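Local coordinates for protein carbohydrate kinase, FGGY (Novosphingobium aromaticivorans, PDB 3H6E) that probably acts as a carbohydrate kinase, transferring a phosphoryl group to a sugar or related substrate, at residues T253-S256 with I262-R265; L239-F244 with R390-G395; R88-P93 with P141-N146. All coordinates share one frame; numbering follows the deposited sequence.

Contact 1 (T253-S256 with I262-R265); sequences TVLS and IAMR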
ATOM      1  N   THR A 253      -6.526  10.662  -7.129  1.00 19.86           N
ATOM      2  CA  THR A 253      -5.545   9.591  -7.142  1.00 18.77           C
ATOM      3  C   THR A 253      -4.429   9.901  -6.151  1.00 20.75           C
ATOM      4  O   THR A 253      -3.882  11.002  -6.153  1.00 19.83           O
ATOM      5  CB  THR A 253      -4.919   9.427  -8.539  1.00 20.08           C
ATOM      6  OG1 THR A 253      -5.901   8.917  -9.452  1.00 19.89           O
ATOM      7  CG2 THR A 253      -3.732   8.476  -8.486  1.00 19.03           C
ATOM      8  N   VAL A 254      -4.100   8.937  -5.299  1.00 19.46           N
ATOM      9  CA  VAL A 254      -2.947   9.076  -4.425  1.00 18.85           C
ATOM     10  C   VAL A 254      -1.749   8.352  -5.027  1.00 19.48           C
ATOM     11  O   VAL A 254      -1.829   7.170  -5.367  1.00 20.23           O
ATOM     12  CB  VAL A 254      -3.219   8.549  -3.004  1.00 20.16           C
ATOM     13  CG1 VAL A 254      -1.961   8.662  -2.153  1.00 20.29           C
ATOM     14  CG2 VAL A 254      -4.376   9.304  -2.358  1.00 17.37           C
ATOM     15  N   LEU A 255      -0.646   9.073  -5.180  1.00 18.86           N
ATOM     16  CA  LEU A 255       0.562   8.487  -5.731  1.00 19.50           C
ATOM     17  C   LEU A 255       1.617   8.387  -4.648  1.00 20.78           C
ATOM     18  O   LEU A 255       2.229   9.389  -4.277  1.00 20.82           O
ATOM     19  CB  LEU A 255       1.100   9.329  -6.886  1.00 19.57           C
ATOM     20  CG  LEU A 255       2.411   8.809  -7.484  1.00 20.50           C
ATOM     21  CD1 LEU A 255       2.134   7.674  -8.448  1.00 19.47           C
ATOM     22  CD2 LEU A 255       3.175   9.920  -8.179  1.00 21.68           C
ATOM     23  N   SER A 256       1.826   7.180  -4.133  1.00 19.04           N
ATOM     24  CA  SER A 256       2.845   6.976  -3.114  1.00 20.78           C
ATOM     25  C   SER A 256       4.198   6.690  -3.764  1.00 20.09           C
ATOM     26  O   SER A 256       4.278   6.067  -4.822  1.00 18.24           O
ATOM     27  CB  SER A 256       2.452   5.862  -2.144  1.00 20.60           C
ATOM     28  OG  SER A 256       2.359   4.618  -2.798  1.00 22.88           O
ATOM     29  N   ILE A 262       3.613   4.028  -6.543  1.00 20.51           N
ATOM     30  CA  ILE A 262       2.323   3.381  -6.742  1.00 19.77           C
ATOM     31  C   ILE A 262       1.187   4.382  -6.875  1.00 19.61           C
ATOM     32  O   ILE A 262       0.952   5.194  -5.982  1.00 19.12           O
ATOM     33  CB  ILE A 262       1.989   2.407  -5.597  1.00 21.50           C
ATOM     34  CG1 ILE A 262       3.114   1.387  -5.416  1.00 21.06           C
ATOM     35  CG2 ILE A 262       0.664   1.701  -5.867  1.00 20.71           C
ATOM     36  CD1 ILE A 262       2.893   0.433  -4.267  1.00 18.88           C
ATOM     37  N   ALA A 263       0.485   4.314  -8.000  1.00 20.37           N
ATOM     38  CA  ALA A 263      -0.680   5.151  -8.230  1.00 18.87           C
ATOM     39  C   ALA A 263      -1.948   4.388  -7.871  1.00 19.98           C
ATOM     40  O   ALA A 263      -2.260   3.365  -8.481  1.00 19.86           O
ATOM     41  CB  ALA A 263      -0.728   5.613  -9.678  1.00 16.61           C
HETATM   42  N   MSE A 264      -2.672   4.887  -6.873  1.00 20.09           N
HETATM   43  CA  MSE A 264      -3.943   4.296  -6.484  1.00 18.85           C
HETATM   44  C   MSE A 264      -5.065   5.298  -6.700  1.00 21.13           C
HETATM   45  O   MSE A 264      -5.143   6.319  -6.013  1.00 20.92           O
HETATM   46  CB  MSE A 264      -3.894   3.857  -5.027  1.00 19.87           C
HETATM   47  CG  MSE A 264      -2.749   2.898  -4.723  1.00 21.80           C
HETATM   48 SE   MSE A 264      -2.616   2.478  -2.825  1.00 46.91          SE
HETATM   49  CE  MSE A 264      -4.265   1.456  -2.622  1.00 23.96           C
ATOM     50  N   ARG A 265      -5.929   5.007  -7.665  1.00 19.50           N
ATOM     51  CA  ARG A 265      -6.993   5.931  -8.027  1.00 19.54           C
ATOM     52  C   ARG A 265      -8.299   5.642  -7.296  1.00 20.57           C
ATOM     53  O   ARG A 265      -8.678   4.488  -7.104  1.00 20.97           O
ATOM     54  CB  ARG A 265      -7.230   5.906  -9.538  1.00 20.81           C
ATOM     55  CG  ARG A 265      -8.497   6.615  -9.967  1.00 20.68           C
ATOM     56  CD  ARG A 265      -8.745   6.472 -11.451  1.00 20.76           C
ATOM     57  NE  ARG A 265     -10.019   7.071 -11.827  1.00 23.85           N
ATOM     58  CZ  ARG A 265     -10.602   6.932 -13.013  1.00 20.42           C
ATOM     59  NH1 ARG A 265     -10.029   6.208 -13.958  1.00 21.06           N
ATOM     60  NH2 ARG A 265     -11.764   7.519 -13.245  1.00 19.92           N
TER
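V254 and M264 (a selenomethionine) form a hydrogen-bonded pair in an antiparallel beta hairpin, strands 252-256 and 261-266, whose short segments run at 164° to each other. M264 N reaches V254 O at 2.9 Å in a nearly straight bond (175°), and V254 N donates to M264 O. The S256-I262 pair repeats this nearer the turn. The tight part is the buried face carrying T253, L255, A263 and R265. There L255 CD1 rests on A263 CB at 3.7 Å, and helix 363-384 covers T253 and A263 through L382. T253 has CG2 anti to the backbone N and OG1 beside it (chi1 -69°), which lays OG1 against R265 CB at 3.3 Å. That hydroxyl is hydrogen-bonded to S387 OG, while R265 extends past it to a salt bridge with E251. With a valine here the hydroxyl is gone, and S387 OG would probably be left without this partner. On the other face V254 and M264 lie buried against L238 of helix 233-241, but S256 and I262 near the turn are partly exposed. The grip between those two side chains is slight: S256 OG lies 3.6 Å from I262 CB.

Contact 2 (L239-F244 with R390-G395); sequences LAARGF and RILVEG
A241 and L392 carry the closest approach between 239-244 and 390-395, and the contact is apolar in character. L392 holds CG anti to its backbone N (chi1 167°), which aims the side chain at 239-244, and the second torsion (chi2 52°) turns one branch, CD2, to both partners. L392 CD2 meets A241 CB at 3.6 Å and F244 CE2 at 3.9 Å. The two larger side chains cross at about a right angle, and the methyl approaches the F244 ring obliquely. The single methyl is therefore shared between a short aliphatic side chain and an aromatic one.

Polar interaction between the segments is absent: no hydrogen bond joins them. E394 OE2 merely comes within 4.3 Å of A241 CB, a marginal approach. Backbone bonding instead shapes the first segment. A type I beta turn runs from A241 to F244, with F244 N bonded to A241 O at 3.1 Å, and it brings A241 and F244 to L392 together.

Strand 390-394 lies in the mixed sheet between strands 252-256 and 415-419, parallel to both. Helix 233-241 packs against this sheet, with A241 also touching V254, while L443 of strand 443-445 contacts both F244 and L392.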
ATOM      1  N   LEU A 239      -7.690   6.488   3.429  1.00 28.04           N
ATOM      2  CA  LEU A 239      -8.566   7.130   4.403  1.00 28.89           C
ATOM      3  C   LEU A 239      -8.032   8.504   4.760  1.00 27.39           C
ATOM      4  O   LEU A 239      -8.749   9.498   4.688  1.00 27.41           O
ATOM      5  CB  LEU A 239      -8.668   6.291   5.673  1.00 29.00           C
ATOM      6  CG  LEU A 239      -9.797   5.269   5.724  1.00 30.31           C
ATOM      7  CD1 LEU A 239      -9.796   4.564   7.072  1.00 31.51           C
ATOM      8  CD2 LEU A 239     -11.127   5.948   5.466  1.00 28.40           C
ATOM      9  N   ALA A 240      -6.763   8.547   5.150  1.00 26.66           N
ATOM     10  CA  ALA A 240      -6.110   9.804   5.494  1.00 28.49           C
ATOM     11  C   ALA A 240      -6.257  10.830   4.373  1.00 28.63           C
ATOM     12  O   ALA A 240      -6.819  11.909   4.570  1.00 27.75           O
ATOM     13  CB  ALA A 240      -4.647   9.570   5.813  1.00 26.54           C
ATOM     14  N   ALA A 241      -5.751  10.484   3.195  1.00 28.41           N
ATOM     15  CA  ALA A 241      -5.821  11.366   2.038  1.00 28.79           C
ATOM     16  C   ALA A 241      -7.236  11.903   1.823  1.00 29.29           C
ATOM     17  O   ALA A 241      -7.420  13.075   1.495  1.00 29.66           O
ATOM     18  CB  ALA A 241      -5.331  10.644   0.797  1.00 25.67           C
ATOM     19  N   ARG A 242      -8.233  11.046   2.017  1.00 27.18           N
ATOM     20  CA  ARG A 242      -9.624  11.448   1.829  1.00 28.24           C
ATOM     21  C   ARG A 242     -10.100  12.386   2.936  1.00 30.28           C
ATOM     22  O   ARG A 242     -11.197  12.937   2.867  1.00 31.55           O
ATOM     23  CB  ARG A 242     -10.537  10.221   1.730  1.00 28.88           C
ATOM     24  CG  ARG A 242     -10.275   9.360   0.500  1.00 27.80           C
ATOM     25  CD  ARG A 242     -11.471   8.500   0.152  1.00 25.19           C
ATOM     26  NE  ARG A 242     -11.723   7.466   1.149  1.00 28.10           N
ATOM     27  CZ  ARG A 242     -11.271   6.216   1.066  1.00 28.29           C
ATOM     28  NH1 ARG A 242     -10.535   5.838   0.028  1.00 27.64           N
ATOM     29  NH2 ARG A 242     -11.552   5.342   2.021  1.00 27.75           N
ATOM     30  N   GLY A 243      -9.270  12.557   3.961  1.00 31.85           N
ATOM     31  CA  GLY A 243      -9.552  13.499   5.027  1.00 30.65           C
ATOM     32  C   GLY A 243      -9.327  14.933   4.583  1.00 32.73           C
ATOM     33  O   GLY A 243     -10.011  15.848   5.043  1.00 33.04           O
ATOM     34  N   PHE A 244      -8.365  15.131   3.683  1.00 30.98           N
ATOM     35  CA  PHE A 244      -8.096  16.454   3.134  1.00 29.48           C
ATOM     36  C   PHE A 244      -9.333  16.997   2.423  1.00 31.06           C
ATOM     37  O   PHE A 244     -10.064  16.250   1.771  1.00 32.82           O
ATOM     38  CB  PHE A 244      -6.903  16.417   2.174  1.00 29.61           C
ATOM     39  CG  PHE A 244      -5.595  16.104   2.840  1.00 29.31           C
ATOM     40  CD1 PHE A 244      -5.053  16.971   3.773  1.00 30.63           C
ATOM     41  CD2 PHE A 244      -4.898  14.949   2.521  1.00 29.91           C
ATOM     42  CE1 PHE A 244      -3.844  16.689   4.388  1.00 32.37           C
ATOM     43  CE2 PHE A 244      -3.686  14.658   3.129  1.00 29.13           C
ATOM     44  CZ  PHE A 244      -3.159  15.529   4.065  1.00 33.15           C
ATOM     45  N   ARG A 390      -7.337  15.264  -9.477  1.00 24.13           N
ATOM     46  CA  ARG A 390      -6.558  15.538  -8.279  1.00 22.59           C
ATOM     47  C   ARG A 390      -5.557  14.426  -8.027  1.00 22.12           C
ATOM     48  O   ARG A 390      -5.921  13.254  -7.978  1.00 23.29           O
ATOM     49  CB  ARG A 390      -7.486  15.687  -7.074  1.00 23.41           C
ATOM     50  CG  ARG A 390      -8.615  16.670  -7.301  1.00 25.52           C
ATOM     51  CD  ARG A 390      -9.712  16.507  -6.271  1.00 25.04           C
ATOM     52  NE  ARG A 390     -11.012  16.855  -6.833  1.00 27.28           N
ATOM     53  CZ  ARG A 390     -11.617  18.023  -6.659  1.00 27.27           C
ATOM     54  NH1 ARG A 390     -11.045  18.969  -5.924  1.00 25.51           N
ATOM     55  NH2 ARG A 390     -12.805  18.240  -7.217  1.00 27.72           N
ATOM     56  N   ILE A 391      -4.292  14.799  -7.872  1.00 21.94           N
ATOM     57  CA  ILE A 391      -3.256  13.835  -7.535  1.00 22.73           C
ATOM     58  C   ILE A 391      -2.507  14.273  -6.285  1.00 23.17           C
ATOM     59  O   ILE A 391      -1.986  15.384  -6.216  1.00 23.55           O
ATOM     60  CB  ILE A 391      -2.257  13.640  -8.685  1.00 20.90           C
ATOM     61  CG1 ILE A 391      -2.994  13.211  -9.952  1.00 22.36           C
ATOM     62  CG2 ILE A 391      -1.211  12.607  -8.308  1.00 20.63           C
ATOM     63  CD1 ILE A 391      -2.083  12.745 -11.060  1.00 24.20           C
ATOM     64  N   LEU A 392      -2.464  13.393  -5.293  1.00 23.77           N
ATOM     65  CA  LEU A 392      -1.740  13.662  -4.061  1.00 23.53           C
ATOM     66  C   LEU A 392      -0.474  12.821  -4.014  1.00 22.70           C
ATOM     67  O   LEU A 392      -0.538  11.592  -3.955  1.00 21.78           O
ATOM     68  CB  LEU A 392      -2.626  13.361  -2.855  1.00 24.03           C
ATOM     69  CG  LEU A 392      -1.949  13.294  -1.485  1.00 26.46           C
ATOM     70  CD1 LEU A 392      -1.121  14.547  -1.219  1.00 26.56           C
ATOM     71  CD2 LEU A 392      -3.001  13.081  -0.400  1.00 24.74           C
ATOM     72  N   VAL A 393       0.677  13.486  -4.060  1.00 23.19           N
ATOM     73  CA  VAL A 393       1.960  12.800  -3.949  1.00 23.09           C
ATOM     74  C   VAL A 393       2.335  12.636  -2.480  1.00 23.46           C
ATOM     75  O   VAL A 393       2.236  13.582  -1.698  1.00 24.63           O
ATOM     76  CB  VAL A 393       3.081  13.562  -4.684  1.00 23.06           C
ATOM     77  CG1 VAL A 393       4.361  12.745  -4.694  1.00 23.03           C
ATOM     78  CG2 VAL A 393       2.655  13.892  -6.105  1.00 23.62           C
ATOM     79  N   GLU A 394       2.752  11.431  -2.107  1.00 24.47           N
ATOM     80  CA  GLU A 394       3.215  11.153  -0.750  1.00 23.20           C
ATOM     81  C   GLU A 394       4.522  10.375  -0.812  1.00 23.50           C
ATOM     82  O   GLU A 394       5.019  10.069  -1.897  1.00 22.67           O
ATOM     83  CB  GLU A 394       2.163  10.372   0.033  1.00 22.80           C
ATOM     84  CG  GLU A 394       0.802  11.040   0.061  1.00 23.97           C
ATOM     85  CD  GLU A 394      -0.146  10.377   1.034  1.00 27.89           C
ATOM     86  OE1 GLU A 394       0.103   9.209   1.401  1.00 31.94           O
ATOM     87  OE2 GLU A 394      -1.139  11.020   1.433  1.00 31.78           O
ATOM     88  N   GLY A 395       5.077  10.050   0.351  1.00 24.49           N
ATOM     89  CA  GLY A 395       6.364   9.383   0.414  1.00 24.39           C
ATOM     90  C   GLY A 395       7.500  10.382   0.319  1.00 27.03           C
ATOM     91  O   GLY A 395       7.263  11.587   0.235  1.00 29.14           O
TER

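Contact 3 (R88-P93 with P141-N146); sequences RLAFPP and PDVMAN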
ATOM      1  N   ARG A  88      -8.605 -21.389  17.928  1.00 38.95           N
ATOM      2  CA  ARG A  88      -7.308 -20.822  18.299  1.00 38.44           C
ATOM      3  C   ARG A  88      -6.375 -20.748  17.094  1.00 35.89           C
ATOM      4  O   ARG A  88      -6.579 -21.441  16.095  1.00 34.70           O
ATOM      5  CB  ARG A  88      -6.645 -21.636  19.411  1.00 40.37           C
ATOM      6  CG  ARG A  88      -5.966 -22.908  18.921  1.00 45.45           C
ATOM      7  CD  ARG A  88      -4.715 -23.201  19.741  1.00 49.21           C
ATOM      8  NE  ARG A  88      -4.315 -24.602  19.663  1.00 52.61           N
ATOM      9  CZ  ARG A  88      -4.830 -25.558  20.428  1.00 54.92           C
ATOM     10  NH1 ARG A  88      -5.767 -25.256  21.317  1.00 51.98           N
ATOM     11  NH2 ARG A  88      -4.411 -26.811  20.304  1.00 56.83           N
ATOM     12  N   LEU A  89      -5.352 -19.907  17.187  1.00 35.15           N
ATOM     13  CA  LEU A  89      -4.387 -19.788  16.102  1.00 35.51           C
ATOM     14  C   LEU A  89      -3.726 -21.134  15.799  1.00 35.87           C
ATOM     15  O   LEU A  89      -3.024 -21.699  16.638  1.00 35.93           O
ATOM     16  CB  LEU A  89      -3.322 -18.741  16.420  1.00 34.40           C
ATOM     17  CG  LEU A  89      -2.315 -18.569  15.280  1.00 36.96           C
ATOM     18  CD1 LEU A  89      -3.002 -17.957  14.059  1.00 34.67           C
ATOM     19  CD2 LEU A  89      -1.114 -17.736  15.714  1.00 36.18           C
ATOM     20  N   ALA A  90      -3.957 -21.639  14.594  1.00 33.77           N
ATOM     21  CA  ALA A  90      -3.421 -22.930  14.191  1.00 33.55           C
ATOM     22  C   ALA A  90      -1.894 -22.920  14.154  1.00 35.20           C
ATOM     23  O   ALA A  90      -1.251 -23.927  14.451  1.00 36.95           O
ATOM     24  CB  ALA A  90      -3.986 -23.334  12.843  1.00 32.56           C
ATOM     25  N   PHE A  91      -1.323 -21.774  13.795  1.00 34.94           N
ATOM     26  CA  PHE A  91       0.124 -21.613  13.691  1.00 35.46           C
ATOM     27  C   PHE A  91       0.449 -20.189  13.249  1.00 36.74           C
ATOM     28  O   PHE A  91      -0.417 -19.487  12.724  1.00 36.43           O
ATOM     29  CB  PHE A  91       0.708 -22.615  12.691  1.00 34.87           C
ATOM     30  CG  PHE A  91       0.017 -22.613  11.353  1.00 36.08           C
ATOM     31  CD1 PHE A  91      -0.697 -23.721  10.924  1.00 35.91           C
ATOM     32  CD2 PHE A  91       0.076 -21.499  10.528  1.00 35.84           C
ATOM     33  CE1 PHE A  91      -1.335 -23.718   9.696  1.00 35.03           C
ATOM     34  CE2 PHE A  91      -0.560 -21.489   9.302  1.00 33.70           C
ATOM     35  CZ  PHE A  91      -1.267 -22.599   8.887  1.00 34.56           C
ATOM     36  N   PRO A  92       1.698 -19.750  13.458  1.00 38.15           N
ATOM     37  CA  PRO A  92       2.065 -18.428  12.940  1.00 39.84           C
ATOM     38  C   PRO A  92       1.920 -18.383  11.419  1.00 38.14           C
ATOM     39  O   PRO A  92       2.340 -19.324  10.740  1.00 37.09           O
ATOM     40  CB  PRO A  92       3.540 -18.294  13.339  1.00 39.31           C
ATOM     41  CG  PRO A  92       3.709 -19.230  14.491  1.00 39.28           C
ATOM     42  CD  PRO A  92       2.803 -20.385  14.196  1.00 36.30           C
ATOM     43  N   PRO A  93       1.317 -17.308  10.891  1.00 36.68           N
ATOM     44  CA  PRO A  93       1.153 -17.141   9.445  1.00 34.35           C
ATOM     45  C   PRO A  93       2.499 -17.080   8.742  1.00 35.18           C
ATOM     46  O   PRO A  93       3.504 -16.715   9.350  1.00 36.70           O
ATOM     47  CB  PRO A  93       0.438 -15.794   9.325  1.00 34.28           C
ATOM     48  CG  PRO A  93      -0.243 -15.607  10.635  1.00 36.94           C
ATOM     49  CD  PRO A  93       0.686 -16.212  11.646  1.00 38.06           C
ATOM     50  N   PRO A 141      -2.848 -30.443   5.224  1.00 37.27           N
ATOM     51  CA  PRO A 141      -4.105 -30.725   4.519  1.00 38.68           C
ATOM     52  C   PRO A 141      -5.323 -30.700   5.434  1.00 39.03           C
ATOM     53  O   PRO A 141      -6.309 -30.031   5.123  1.00 40.02           O
ATOM     54  CB  PRO A 141      -3.888 -32.139   3.972  1.00 39.80           C
ATOM     55  CG  PRO A 141      -2.409 -32.258   3.834  1.00 37.46           C
ATOM     56  CD  PRO A 141      -1.830 -31.479   4.971  1.00 35.20           C
ATOM     57  N   ASP A 142      -5.247 -31.416   6.552  1.00 40.17           N
ATOM     58  CA  ASP A 142      -6.378 -31.532   7.468  1.00 40.80           C
ATOM     59  C   ASP A 142      -6.636 -30.229   8.213  1.00 38.96           C
ATOM     60  O   ASP A 142      -7.772 -29.755   8.286  1.00 38.02           O
ATOM     61  CB  ASP A 142      -6.145 -32.673   8.463  1.00 44.40           C
ATOM     62  CG  ASP A 142      -5.891 -34.005   7.773  1.00 44.71           C
ATOM     63  OD1 ASP A 142      -5.411 -34.943   8.445  1.00 48.94           O
ATOM     64  OD2 ASP A 142      -6.167 -34.113   6.559  1.00 43.68           O
ATOM     65  N   VAL A 143      -5.575 -29.654   8.763  1.00 38.24           N
ATOM     66  CA  VAL A 143      -5.683 -28.413   9.521  1.00 38.73           C
ATOM     67  C   VAL A 143      -6.268 -27.269   8.685  1.00 38.31           C
ATOM     68  O   VAL A 143      -6.898 -26.361   9.228  1.00 38.62           O
ATOM     69  CB  VAL A 143      -4.321 -27.997  10.121  1.00 39.36           C
ATOM     70  CG1 VAL A 143      -4.402 -26.601  10.737  1.00 37.42           C
ATOM     71  CG2 VAL A 143      -3.867 -29.021  11.155  1.00 36.43           C
HETATM   72  N   MSE A 144      -6.067 -27.316   7.370  1.00 37.12           N
HETATM   73  CA  MSE A 144      -6.607 -26.283   6.487  1.00 37.21           C
HETATM   74  C   MSE A 144      -8.102 -26.469   6.222  1.00 39.41           C
HETATM   75  O   MSE A 144      -8.833 -25.492   6.042  1.00 38.64           O
HETATM   76  CB  MSE A 144      -5.848 -26.230   5.159  1.00 34.55           C
HETATM   77  CG  MSE A 144      -4.412 -25.760   5.275  1.00 35.52           C
HETATM   78 SE   MSE A 144      -4.191 -24.284   6.533  1.00 54.03          SE
HETATM   79  CE  MSE A 144      -5.269 -22.916   5.647  1.00 36.12           C
ATOM     80  N   ALA A 145      -8.552 -27.719   6.200  1.00 37.95           N
ATOM     81  CA  ALA A 145      -9.955 -28.018   5.929  1.00 39.20           C
ATOM     82  C   ALA A 145     -10.854 -27.733   7.135  1.00 39.05           C
ATOM     83  O   ALA A 145     -12.052 -27.497   6.984  1.00 40.53           O
ATOM     84  CB  ALA A 145     -10.110 -29.461   5.477  1.00 36.27           C
ATOM     85  N   ASN A 146     -10.269 -27.760   8.327  1.00 39.33           N
ATOM     86  CA  ASN A 146     -11.001 -27.466   9.554  1.00 38.87           C
ATOM     87  C   ASN A 146     -10.832 -26.005   9.934  1.00 39.56           C
ATOM     88  O   ASN A 146     -11.358 -25.544  10.950  1.00 38.89           O
ATOM     89  CB  ASN A 146     -10.489 -28.340  10.700  1.00 39.96           C
ATOM     90  CG  ASN A 146     -10.616 -29.826  10.407  1.00 47.34           C
ATOM     91  OD1 ASN A 146      -9.852 -30.643  10.928  1.00 47.03           O
ATOM     92  ND2 ASN A 146     -11.585 -30.183   9.566  1.00 44.92           N
TER
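F91 and M144, a selenomethionine, meet in a Met-aromatic contact, with the heavy atom at the ring edge and near its plane. The evidence is geometric: M144 SE lies 5.3 Å from the centroid of the F91 ring. Its direction from there is 81° off the ring normal. The nearest ring atom, F91 CZ, is 4.1 Å from M144 SE. The side chains cross at about a right angle.

Rotamers on both sides produce this approach. F91 adopts the less common first torsion in which CG sits between the backbone N and the carbonyl carbon (chi1 51°), directing the ring toward the helix with CE1 and CZ foremost. M144 starts out alongside the other segment, not straight at it. Bends at chi2 and chi3 then fold its chain, bringing SE closest to the ring while M144 CE stays 5.2 Å from F91 CZ.

V143 points its side chain more directly across. Its CG1 is anti to the backbone N (chi1 172°), and this branch alone does the touching. V143 CG1 packs on A90 CB at 3.9 Å and comes obliquely to the ring, 4.3 Å from F91 CE1. The other branch, CG2, is set back from A90.

Neighbouring residues complete the surroundings. L136 of helix 129-139 touches both F91 and M144, and T85 of strand 81-85 touches A90 and V143. The F91 ring also meets that of H140.

No hydrogen bond crosses between the segments. The arrangement is an edge-on Met-aromatic contact flanked by aliphatic packing, joining the segment that carries the outermost strand 88-89 of a small antiparallel sheet to the short helix 141-145.

Contacts 1 and 2 belong to one body of structure, their centres 9 Å apart. Strands 252-256 and 390-394 are sheet neighbours, and probable hydrogen bonds pass between the contacts: T253 N to R390 O and L255 N to L392 O, each 2.8 Å. Side chains continue the join, with V254 CG2 3.6 Å from A241 CB, so helix 233-241 packs on strands from both contacts. Contact 3 is remote, its centre 35 Å from that of contact 1 and 38 Å from that of contact 2, across the chain's centre from the latter. It closes earlier in the chain and touches neither. No residue of the three contacts is identified with a substrate or nucleotide site, and they are best read as parts of the fold.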